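Local coordinates for protein-glutamine gamma-glutamyltransferase (Pseudomonas aeruginosa PAO1, PDB 6G49) that shows transglutaminase activity in vitro, joining protein glutamine and lysine side chains with release of ammonia, and is critical for viability, perhaps through a role linked to the cell wall, at residues R60-L65 with E106-V111; Q91-D96 with D133-S138; L121-V126 with Y154-W159. One frame throughout, in Å; residues are numbered along the deposited sequence.

Contact 1: R60-L65 with E106-V111; sequences RFEGAL and ELRYDV. With PO4 (phosphate ion), chain H.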
loop_
_atom_site.group_PDB
_atom_site.type_symbol
_atom_site.label_atom_id
_atom_site.label_comp_id
_atom_site.label_asym_id
_atom_site.label_seq_id
_atom_site.Cartn_x
_atom_site.Cartn_y
_atom_site.Cartn_z
ATOM N N ARG A 60 -16.665 -11.504 -4.720
ATOM C CA ARG A 60 -17.780 -12.133 -4.027
ATOM C C ARG A 60 -17.207 -12.928 -2.835
ATOM O O ARG A 60 -16.391 -13.801 -3.033
ATOM C CB ARG A 60 -18.554 -13.051 -4.970
ATOM C CG ARG A 60 -20.003 -13.279 -4.592
ATOM C CD ARG A 60 -20.773 -13.935 -5.733
ATOM N NE ARG A 60 -21.633 -13.028 -6.485
ATOM C CZ ARG A 60 -21.706 -12.998 -7.811
ATOM N NH1 ARG A 60 -20.950 -13.796 -8.536
ATOM N NH2 ARG A 60 -22.525 -12.166 -8.421
ATOM N N PHE A 61 -17.638 -12.614 -1.612
ATOM C CA PHE A 61 -17.161 -13.288 -0.432
ATOM C C PHE A 61 -18.024 -14.528 -0.135
ATOM O O PHE A 61 -19.242 -14.487 -0.422
ATOM C CB PHE A 61 -17.222 -12.324 0.756
ATOM C CG PHE A 61 -16.034 -11.377 0.795
ATOM C CD1 PHE A 61 -16.053 -10.163 0.144
ATOM C CD2 PHE A 61 -14.895 -11.772 1.470
ATOM C CE1 PHE A 61 -14.932 -9.332 0.199
ATOM C CE2 PHE A 61 -13.788 -10.934 1.553
ATOM C CZ PHE A 61 -13.833 -9.721 0.913
ATOM N N GLU A 62 -17.415 -15.581 0.430
ATOM C CA GLU A 62 -18.203 -16.764 0.879
ATOM C C GLU A 62 -19.184 -16.366 1.989
ATOM O O GLU A 62 -20.354 -16.797 1.966
ATOM C CB GLU A 62 -17.260 -17.877 1.284
ATOM C CG GLU A 62 -16.607 -18.543 0.096
ATOM C CD GLU A 62 -16.018 -19.917 0.368
ATOM O OE1 GLU A 62 -16.180 -20.396 1.499
ATOM O OE2 GLU A 62 -15.374 -20.479 -0.558
ATOM N N GLY A 63 -18.727 -15.586 2.960
ATOM C CA GLY A 63 -19.587 -15.109 4.065
ATOM C C GLY A 63 -19.938 -13.639 3.950
ATOM O O GLY A 63 -20.098 -13.121 2.835
ATOM N N ALA A 64 -19.990 -12.964 5.110
ATOM C CA ALA A 64 -20.372 -11.571 5.203
ATOM C C ALA A 64 -19.220 -10.723 4.642
ATOM O O ALA A 64 -18.043 -11.132 4.695
ATOM C CB ALA A 64 -20.680 -11.197 6.634
ATOM N N LEU A 65 -19.587 -9.586 4.060
ATOM C CA LEU A 65 -18.616 -8.658 3.559
ATOM C C LEU A 65 -17.822 -8.147 4.759
ATOM O O LEU A 65 -18.434 -7.697 5.728
ATOM C CB LEU A 65 -19.390 -7.524 2.889
ATOM C CG LEU A 65 -18.544 -6.505 2.140
ATOM C CD1 LEU A 65 -17.849 -7.173 0.964
ATOM C CD2 LEU A 65 -19.399 -5.344 1.669
ATOM N N GLU A 106 -9.502 -16.967 8.426
ATOM C CA GLU A 106 -9.302 -17.143 6.993
ATOM C C GLU A 106 -10.509 -16.525 6.292
ATOM O O GLU A 106 -11.636 -16.886 6.601
ATOM C CB GLU A 106 -9.153 -18.615 6.633
ATOM C CG GLU A 106 -8.943 -18.919 5.161
ATOM C CD GLU A 106 -8.988 -20.405 4.820
ATOM O OE1 GLU A 106 -9.046 -21.187 5.761
ATOM O OE2 GLU A 106 -8.941 -20.780 3.637
ATOM N N LEU A 107 -10.276 -15.606 5.340
ATOM C CA LEU A 107 -11.359 -14.993 4.550
ATOM C C LEU A 107 -11.274 -15.624 3.160
ATOM O O LEU A 107 -10.228 -15.690 2.548
ATOM C CB LEU A 107 -11.201 -13.476 4.416
ATOM C CG LEU A 107 -11.192 -12.653 5.694
ATOM C CD1 LEU A 107 -11.040 -11.168 5.387
ATOM C CD2 LEU A 107 -12.456 -12.886 6.491
ATOM N N ARG A 108 -12.403 -16.121 2.669
ATOM C CA ARG A 108 -12.484 -16.827 1.403
ATOM C C ARG A 108 -13.400 -16.062 0.452
ATOM O O ARG A 108 -14.497 -15.583 0.803
ATOM C CB ARG A 108 -13.031 -18.248 1.589
ATOM C CG ARG A 108 -12.114 -19.152 2.397
ATOM C CD ARG A 108 -12.619 -20.602 2.350
ATOM N NE ARG A 108 -11.654 -21.569 2.874
ATOM C CZ ARG A 108 -11.818 -22.287 3.987
ATOM N NH1 ARG A 108 -12.957 -22.225 4.660
ATOM N NH2 ARG A 108 -10.842 -23.066 4.423
ATOM N N TYR A 109 -12.905 -15.853 -0.773
ATOM C CA TYR A 109 -13.619 -15.063 -1.707
ATOM C C TYR A 109 -13.167 -15.387 -3.129
ATOM O O TYR A 109 -12.084 -15.884 -3.337
ATOM C CB TYR A 109 -13.524 -13.554 -1.400
ATOM C CG TYR A 109 -12.100 -13.034 -1.216
ATOM C CD1 TYR A 109 -11.451 -13.172 -0.007
ATOM C CD2 TYR A 109 -11.378 -12.450 -2.273
ATOM C CE1 TYR A 109 -10.137 -12.744 0.169
ATOM C CE2 TYR A 109 -10.087 -11.964 -2.084
ATOM C CZ TYR A 109 -9.457 -12.134 -0.866
ATOM O OH TYR A 109 -8.172 -11.668 -0.667
ATOM N N ASP A 110 -14.015 -15.044 -4.101
ATOM C CA ASP A 110 -13.678 -15.196 -5.475
ATOM C C ASP A 110 -13.556 -13.804 -6.122
ATOM O O ASP A 110 -14.261 -12.872 -5.755
ATOM C CB ASP A 110 -14.771 -15.962 -6.192
ATOM C CG ASP A 110 -14.935 -17.379 -5.674
ATOM O OD1 ASP A 110 -13.929 -17.924 -5.126
ATOM O OD2 ASP A 110 -16.045 -17.897 -5.907
ATOM N N VAL A 111 -12.662 -13.715 -7.111
ATOM C CA VAL A 111 -12.392 -12.456 -7.816
ATOM C C VAL A 111 -12.550 -12.691 -9.312
ATOM O O VAL A 111 -12.129 -13.723 -9.797
ATOM C CB VAL A 111 -10.973 -11.950 -7.550
ATOM C CG1 VAL A 111 -10.728 -10.619 -8.281
ATOM C CG2 VAL A 111 -10.763 -11.839 -6.044
HETATM P P PO4 H . -23.592 -11.082 -11.949
HETATM O O1 PO4 H . -22.999 -11.959 -10.797
HETATM O O2 PO4 H . -24.349 -9.845 -11.498
HETATM O O3 PO4 H . -22.577 -10.673 -13.013
HETATM O O4 PO4 H . -24.667 -11.771 -12.788
HETATM O O HOH W 1 -14.018 -18.691 -2.650
HETATM O O HOH W 2 -15.867 -14.683 3.062
#

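Contact 2: Q91-D96 with D133-S138; sequences QWSGED and DTRLMS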
loop_
_atom_site.group_PDB
_atom_site.type_symbol
_atom_site.label_atom_id
_atom_site.label_comp_id
_atom_site.label_asym_id
_atom_site.label_seq_id
_atom_site.Cartn_x
_atom_site.Cartn_y
_atom_site.Cartn_z
ATOM N N GLN A 91 11.755 -9.662 -6.964
ATOM C CA GLN A 91 11.391 -10.431 -5.753
ATOM C C GLN A 91 11.823 -11.900 -5.939
ATOM O O GLN A 91 12.110 -12.328 -7.083
ATOM C CB GLN A 91 9.874 -10.398 -5.475
ATOM C CG GLN A 91 9.264 -8.984 -5.353
ATOM C CD GLN A 91 9.791 -8.223 -4.152
ATOM O OE1 GLN A 91 10.089 -8.792 -3.106
ATOM N NE2 GLN A 91 9.989 -6.924 -4.329
ATOM N N TRP A 92 11.770 -12.665 -4.843
ATOM C CA TRP A 92 11.944 -14.127 -4.857
ATOM C C TRP A 92 10.705 -14.725 -4.176
ATOM O O TRP A 92 9.762 -14.020 -3.898
ATOM C CB TRP A 92 13.273 -14.551 -4.202
ATOM C CG TRP A 92 13.574 -13.939 -2.861
ATOM C CD1 TRP A 92 13.276 -14.468 -1.630
ATOM C CD2 TRP A 92 14.290 -12.712 -2.593
ATOM N NE1 TRP A 92 13.749 -13.658 -0.629
ATOM C CE2 TRP A 92 14.345 -12.561 -1.183
ATOM C CE3 TRP A 92 14.851 -11.707 -3.398
ATOM C CZ2 TRP A 92 14.942 -11.454 -0.575
ATOM C CZ3 TRP A 92 15.452 -10.623 -2.792
ATOM C CH2 TRP A 92 15.493 -10.502 -1.404
ATOM N N SER A 93 10.693 -16.029 -3.930
ATOM C CA SER A 93 9.513 -16.706 -3.362
ATOM C C SER A 93 9.251 -16.248 -1.919
ATOM O O SER A 93 10.185 -16.011 -1.142
ATOM C CB SER A 93 9.648 -18.210 -3.437
ATOM O OG SER A 93 8.473 -18.822 -2.913
ATOM N N GLY A 94 7.963 -16.072 -1.566
ATOM C CA GLY A 94 7.557 -15.834 -0.175
ATOM C C GLY A 94 6.692 -16.956 0.402
ATOM O O GLY A 94 6.219 -16.836 1.506
ATOM N N GLU A 95 6.524 -18.071 -0.323
ATOM C CA GLU A 95 5.659 -19.186 0.063
ATOM C C GLU A 95 6.449 -20.191 0.928
ATOM O O GLU A 95 6.682 -21.301 0.474
ATOM C CB GLU A 95 5.126 -19.810 -1.236
ATOM C CG GLU A 95 4.033 -20.852 -1.044
ATOM C CD GLU A 95 2.730 -20.334 -0.464
ATOM O OE1 GLU A 95 2.625 -19.133 -0.193
ATOM O OE2 GLU A 95 1.831 -21.151 -0.257
ATOM N N ASP A 96 6.870 -19.792 2.133
ATOM C CA ASP A 96 7.596 -20.655 3.090
ATOM C C ASP A 96 7.329 -20.117 4.503
ATOM O O ASP A 96 6.853 -18.979 4.660
ATOM C CB ASP A 96 9.091 -20.809 2.741
ATOM C CG ASP A 96 9.875 -19.545 2.374
ATOM O OD1 ASP A 96 9.563 -18.433 2.898
ATOM O OD2 ASP A 96 10.818 -19.682 1.575
ATOM N N ASP A 133 -0.156 -20.655 -11.758
ATOM C CA ASP A 133 0.818 -19.843 -12.464
ATOM C C ASP A 133 1.116 -18.564 -11.661
ATOM O O ASP A 133 1.738 -17.652 -12.180
ATOM C CB ASP A 133 0.334 -19.476 -13.863
ATOM C CG ASP A 133 -0.961 -18.708 -13.886
ATOM O OD1 ASP A 133 -1.515 -18.468 -12.790
ATOM O OD2 ASP A 133 -1.379 -18.306 -14.970
ATOM N N THR A 134 0.648 -18.520 -10.417
ATOM C CA THR A 134 0.763 -17.287 -9.561
ATOM C C THR A 134 1.411 -17.676 -8.247
ATOM O O THR A 134 1.031 -18.633 -7.632
ATOM C CB THR A 134 -0.610 -16.637 -9.355
ATOM O OG1 THR A 134 -1.185 -16.293 -10.603
ATOM C CG2 THR A 134 -0.552 -15.363 -8.518
ATOM N N ARG A 135 2.378 -16.887 -7.767
ATOM C CA ARG A 135 3.088 -17.180 -6.581
ATOM C C ARG A 135 3.064 -15.995 -5.612
ATOM O O ARG A 135 3.171 -14.854 -6.093
ATOM C CB ARG A 135 4.554 -17.397 -6.954
ATOM C CG ARG A 135 5.418 -17.884 -5.810
ATOM C CD ARG A 135 6.873 -18.126 -6.233
ATOM N NE ARG A 135 7.076 -19.306 -7.075
ATOM C CZ ARG A 135 7.400 -20.524 -6.631
ATOM N NH1 ARG A 135 7.322 -20.815 -5.341
ATOM N NH2 ARG A 135 7.798 -21.449 -7.489
ATOM N N LEU A 136 2.979 -16.284 -4.313
ATOM C CA LEU A 136 3.161 -15.276 -3.289
ATOM C C LEU A 136 4.656 -14.984 -3.202
ATOM O O LEU A 136 5.467 -15.884 -2.904
ATOM C CB LEU A 136 2.615 -15.768 -1.963
ATOM C CG LEU A 136 2.680 -14.774 -0.820
ATOM C CD1 LEU A 136 1.674 -13.673 -1.022
ATOM C CD2 LEU A 136 2.488 -15.468 0.525
ATOM N N MET A 137 5.030 -13.740 -3.464
ATOM C CA MET A 137 6.455 -13.369 -3.509
ATOM C C MET A 137 6.920 -12.899 -2.123
ATOM O O MET A 137 6.144 -12.813 -1.145
ATOM C CB MET A 137 6.695 -12.314 -4.599
ATOM C CG MET A 137 6.179 -12.674 -5.975
ATOM S SD MET A 137 6.843 -14.297 -6.545
ATOM C CE MET A 137 8.483 -13.709 -6.983
ATOM N N SER A 138 8.226 -12.588 -2.014
ATOM C CA SER A 138 8.873 -12.277 -0.769
ATOM C C SER A 138 8.299 -11.009 -0.115
ATOM O O SER A 138 8.388 -10.900 1.101
ATOM C CB SER A 138 10.406 -12.112 -0.949
ATOM O OG SER A 138 10.777 -11.444 -2.146
#

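Contact 3: L121-V126 with Y154-W159; sequences LFALDV and YRVSSW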
loop_
_atom_site.group_PDB
_atom_site.type_symbol
_atom_site.label_atom_id
_atom_site.label_comp_id
_atom_site.label_asym_id
_atom_site.label_seq_id
_atom_site.Cartn_x
_atom_site.Cartn_y
_atom_site.Cartn_z
ATOM N N LEU A 121 -2.021 -10.183 -9.131
ATOM C CA LEU A 121 -3.409 -10.436 -8.756
ATOM C C LEU A 121 -3.689 -9.646 -7.479
ATOM O O LEU A 121 -2.857 -9.551 -6.550
ATOM C CB LEU A 121 -3.618 -11.929 -8.527
ATOM C CG LEU A 121 -3.378 -12.856 -9.719
ATOM C CD1 LEU A 121 -4.002 -14.217 -9.458
ATOM C CD2 LEU A 121 -3.828 -12.282 -11.023
ATOM N N PHE A 122 -4.884 -9.087 -7.419
ATOM C CA PHE A 122 -5.280 -8.288 -6.279
ATOM C C PHE A 122 -5.851 -9.186 -5.180
ATOM O O PHE A 122 -6.677 -10.077 -5.467
ATOM C CB PHE A 122 -6.323 -7.265 -6.709
ATOM C CG PHE A 122 -5.980 -6.514 -7.959
ATOM C CD1 PHE A 122 -4.779 -5.836 -8.054
ATOM C CD2 PHE A 122 -6.797 -6.567 -9.083
ATOM C CE1 PHE A 122 -4.410 -5.237 -9.232
ATOM C CE2 PHE A 122 -6.466 -5.844 -10.208
ATOM C CZ PHE A 122 -5.274 -5.167 -10.281
ATOM N N ALA A 123 -5.486 -8.949 -3.925
ATOM C CA ALA A 123 -6.010 -9.761 -2.838
ATOM C C ALA A 123 -5.703 -9.095 -1.512
ATOM O O ALA A 123 -4.661 -8.426 -1.369
ATOM C CB ALA A 123 -5.376 -11.139 -2.857
ATOM N N LEU A 124 -6.529 -9.380 -0.505
ATOM C CA LEU A 124 -6.220 -8.982 0.875
ATOM C C LEU A 124 -5.004 -9.776 1.359
ATOM O O LEU A 124 -4.833 -10.969 1.114
ATOM C CB LEU A 124 -7.399 -9.293 1.799
ATOM C CG LEU A 124 -8.765 -8.759 1.400
ATOM C CD1 LEU A 124 -9.796 -9.302 2.370
ATOM C CD2 LEU A 124 -8.825 -7.218 1.385
ATOM N N ASP A 125 -4.107 -9.070 2.058
ATOM C CA ASP A 125 -2.926 -9.707 2.653
ATOM C C ASP A 125 -3.399 -10.652 3.774
ATOM O O ASP A 125 -4.435 -10.428 4.368
ATOM C CB ASP A 125 -1.987 -8.604 3.186
ATOM C CG ASP A 125 -0.524 -8.966 3.336
ATOM O OD1 ASP A 125 -0.016 -9.713 2.507
ATOM O OD2 ASP A 125 0.108 -8.430 4.285
ATOM N N VAL A 126 -2.669 -11.777 4.034
ATOM C CA VAL A 126 -1.726 -12.448 3.190
ATOM C C VAL A 126 -2.537 -13.476 2.384
ATOM O O VAL A 126 -3.298 -14.276 2.981
ATOM C CB VAL A 126 -0.641 -13.161 4.009
ATOM C CG1 VAL A 126 0.182 -14.086 3.146
ATOM C CG2 VAL A 126 0.262 -12.146 4.694
ATOM N N TYR A 154 -10.501 -16.082 -10.240
ATOM C CA TYR A 154 -9.650 -16.814 -9.351
ATOM C C TYR A 154 -10.233 -16.819 -7.954
ATOM O O TYR A 154 -11.051 -15.973 -7.594
ATOM C CB TYR A 154 -8.202 -16.293 -9.342
ATOM C CG TYR A 154 -7.994 -14.851 -8.964
ATOM C CD1 TYR A 154 -8.045 -13.872 -9.920
ATOM C CD2 TYR A 154 -7.609 -14.483 -7.674
ATOM C CE1 TYR A 154 -7.862 -12.536 -9.580
ATOM C CE2 TYR A 154 -7.375 -13.157 -7.337
ATOM C CZ TYR A 154 -7.459 -12.175 -8.303
ATOM O OH TYR A 154 -7.263 -10.838 -8.039
ATOM N N ARG A 155 -9.843 -17.843 -7.205
ATOM C CA ARG A 155 -10.310 -18.085 -5.851
ATOM C C ARG A 155 -9.193 -17.775 -4.883
ATOM O O ARG A 155 -8.059 -18.102 -5.136
ATOM C CB ARG A 155 -10.796 -19.527 -5.719
ATOM C CG ARG A 155 -11.741 -19.937 -6.837
ATOM C CD ARG A 155 -12.374 -21.289 -6.572
ATOM N NE ARG A 155 -12.850 -21.354 -5.203
ATOM C CZ ARG A 155 -14.116 -21.196 -4.841
ATOM N NH1 ARG A 155 -15.058 -20.987 -5.752
ATOM N NH2 ARG A 155 -14.441 -21.259 -3.560
ATOM N N VAL A 156 -9.544 -17.149 -3.773
ATOM C CA VAL A 156 -8.564 -16.656 -2.792
ATOM C C VAL A 156 -8.959 -17.095 -1.376
ATOM O O VAL A 156 -10.136 -17.019 -1.031
ATOM C CB VAL A 156 -8.457 -15.126 -2.838
ATOM C CG1 VAL A 156 -7.341 -14.618 -1.930
ATOM C CG2 VAL A 156 -8.293 -14.620 -4.286
ATOM N N SER A 157 -7.923 -17.337 -0.557
ATOM C CA SER A 157 -7.976 -17.362 0.874
ATOM C C SER A 157 -6.946 -16.357 1.403
ATOM O O SER A 157 -5.796 -16.422 0.991
ATOM C CB SER A 157 -7.638 -18.739 1.423
ATOM O OG SER A 157 -8.694 -19.655 1.150
ATOM N N SER A 158 -7.378 -15.501 2.316
ATOM C CA SER A 158 -6.465 -14.507 2.947
ATOM C C SER A 158 -6.510 -14.664 4.472
ATOM O O SER A 158 -7.568 -14.837 5.062
ATOM C CB SER A 158 -6.898 -13.130 2.547
ATOM O OG SER A 158 -6.665 -12.883 1.167
ATOM N N TRP A 159 -5.358 -14.374 5.091
ATOM C CA TRP A 159 -5.181 -14.317 6.533
ATOM C C TRP A 159 -4.685 -12.933 6.921
ATOM O O TRP A 159 -3.469 -12.695 6.929
ATOM C CB TRP A 159 -4.139 -15.357 6.940
ATOM C CG TRP A 159 -4.667 -16.758 6.923
ATOM C CD1 TRP A 159 -5.154 -17.460 7.998
ATOM C CD2 TRP A 159 -4.777 -17.627 5.783
ATOM N NE1 TRP A 159 -5.602 -18.688 7.587
ATOM C CE2 TRP A 159 -5.342 -18.844 6.248
ATOM C CE3 TRP A 159 -4.406 -17.543 4.435
ATOM C CZ2 TRP A 159 -5.576 -19.920 5.393
ATOM C CZ3 TRP A 159 -4.653 -18.612 3.588
ATOM C CH2 TRP A 159 -5.256 -19.772 4.063
#

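Contact 1: R60-L65 with E106-V111
Phe61 and Tyr109 form a non-hydrogen-bonded antiparallel pair, their side chains lying side by side and pointing the same way. The Tyr109 CB sits over one face of the phenylalanine ring, 4.0 Å from its centroid. Beyond this CH-pi contact the two rings meet obliquely, planes at 42°, with Phe61 CE2 coming to 3.6 Å from Tyr109 CD1. Broad aromatic residues suit this pair because they cover each other across the two strands. Arg60 and Asp110, whose side chains start on the opposite face, form a hydrogen-bonded pair, Arg60 N to Asp110 O at 3.0 Å and Asp110 N to Arg60 O at 2.9 Å. The Arg60 chain, bent at chi3 (-103°), leads away to the backbone oxygens of Gly276 and Asn277; a phosphate, probably from the crystallisation liquor, also lies at the guanidinium edge. Where the strand ends, Glu62 N still bonds almost straight (179°) to Arg108 O. Glu62 CD lies 3.6 Å from Arg108 CB; long apolar stems suit this exposed surface, and the charged atoms stay apart. Strands 55-61 and 107-113 are thus neighbours in a six-stranded antiparallel sheet, flanked by strands 278-282 and 152-158, and Tyr109 OH bonds to Ser158 of the latter.

Contact 2: Q91-D96 with D133-S138
The indole of Trp92 carries Ser138 on one face: Ser138 CB stands 3.8 Å from the centroid of the five-membered ring and only 15° off its normal, a CH-pi contact. A small residue is well suited to this place, since its CB can rest on the ring while its hydroxyl serves the Gln91 amide and Trp92 N. Trp92 also has a cation-pi partner in Arg171. A second flat group, the Gln91 amide, presents a lone pair of OE1, in the carbonyl plane, to Ser138 OG, which donates at 2.9 Å. Ser138 OG in turn accepts from Trp92 N at 3.1 Å, so one hydroxyl is gripped as donor and acceptor. Its chi1 of 39° sets OG between its own backbone N and carbonyl carbon, facing both partners. The bend of Gln91 at chi2 (-65°) brings its amide round to the serine, while NE2 is held by Glu79.

Backbone bonds continue the contact. Ser138 N gives to Trp92 O, and Gly94 N to Leu136 O at 2.8 Å. Having no side chain, Gly94 can lie directly against 136-138, its CA 3.5 Å from Met137 O in a CA-H...O contact. Met137, folded back at chi2 and chi3, brings its methyl CE to 3.4 Å from Trp92 O. Arg135 NH1 reaches Ser93 OG in a weak bond. Glu95 OE1 lies 3.7 Å from Leu136 CD2 and accepts a hydrogen bond from Gln128 NE2.

With a single backbone bridge, Ser93 to Met137, and an inverse gamma turn centred on Glu95, this is an irregular loop, away from the active-site residues. Lying between strands 86-87 and 100-101, it is fastened to strand 134-136 and the residues that follow; that strand pairs with strand 142-144, while helix 170-175 meets the loop at Gln91 and Trp92.

Contact 3: L121-V126 with Y154-W159
Tyr154 and Ser158 each send a hydroxyl to a backbone carbonyl of 121-126. Tyr154 OH donates to Phe122 O at 2.7 Å, meeting a lone pair in the plane of the carbonyl; that oxygen lies at the edge of the tyrosine ring. Ser158 OG donates to Leu124 O at 2.6 Å, tilted from the carbonyl plane, and also bonds to Tyr109 OH. The long phenol spans a wide gap between the backbones, whereas short serine serves where they have converged. At the converging end the chain passes through a cis peptide between Asp125 and Val126, just where Val126 and Trp159 exchange two backbone bonds: Val126 N to Trp159 O, from above the carbonyl plane, and Trp159 N to Val126 O at 3.0 Å.

Apolar contacts lie between these bonds. The leucine and tyrosine side chains of Leu121 and Tyr154 run alongside in opposite senses, and Leu121 CD1 sits over the centre of the ring, 3.9 Å from the centroid. With chi1 at 58°, Tyr154 directs its ring toward Leu121 and Phe122. Farther along, the small Ala123 meets the branched Val156, CB to CG1 4.1 Å.

This buried layer joins strand 120-124 of the large antiparallel sheet to strand 152-158 of the six-stranded one. Strand 107-113 borders the latter, with Tyr109 packed on Ala123 and Val156; strand 127-129 pairs along its other edge.

From the N terminus, strand 55-61 enters contact 1, whose partner returns 41 residues later and closes a long loop without helix. Residues 91-96, the first half of contact 2, leave from inside that loop and meet 133-138 only after contact 1 has closed, so the two contacts cross; they do not touch. Contact 3 opens at 121-126, within the span of contact 2, and closes at 154-159 beyond it, crossing contact 2 but following contact 1 in series. Contact 1 and segment 154-159 share the six-stranded sheet, Glu106 probably bonding to Ser157, while 121-126 ties it to the large sheet. Leu136 packs on Val126, joining contacts 2 and 3 within the TgpA N-terminal family region.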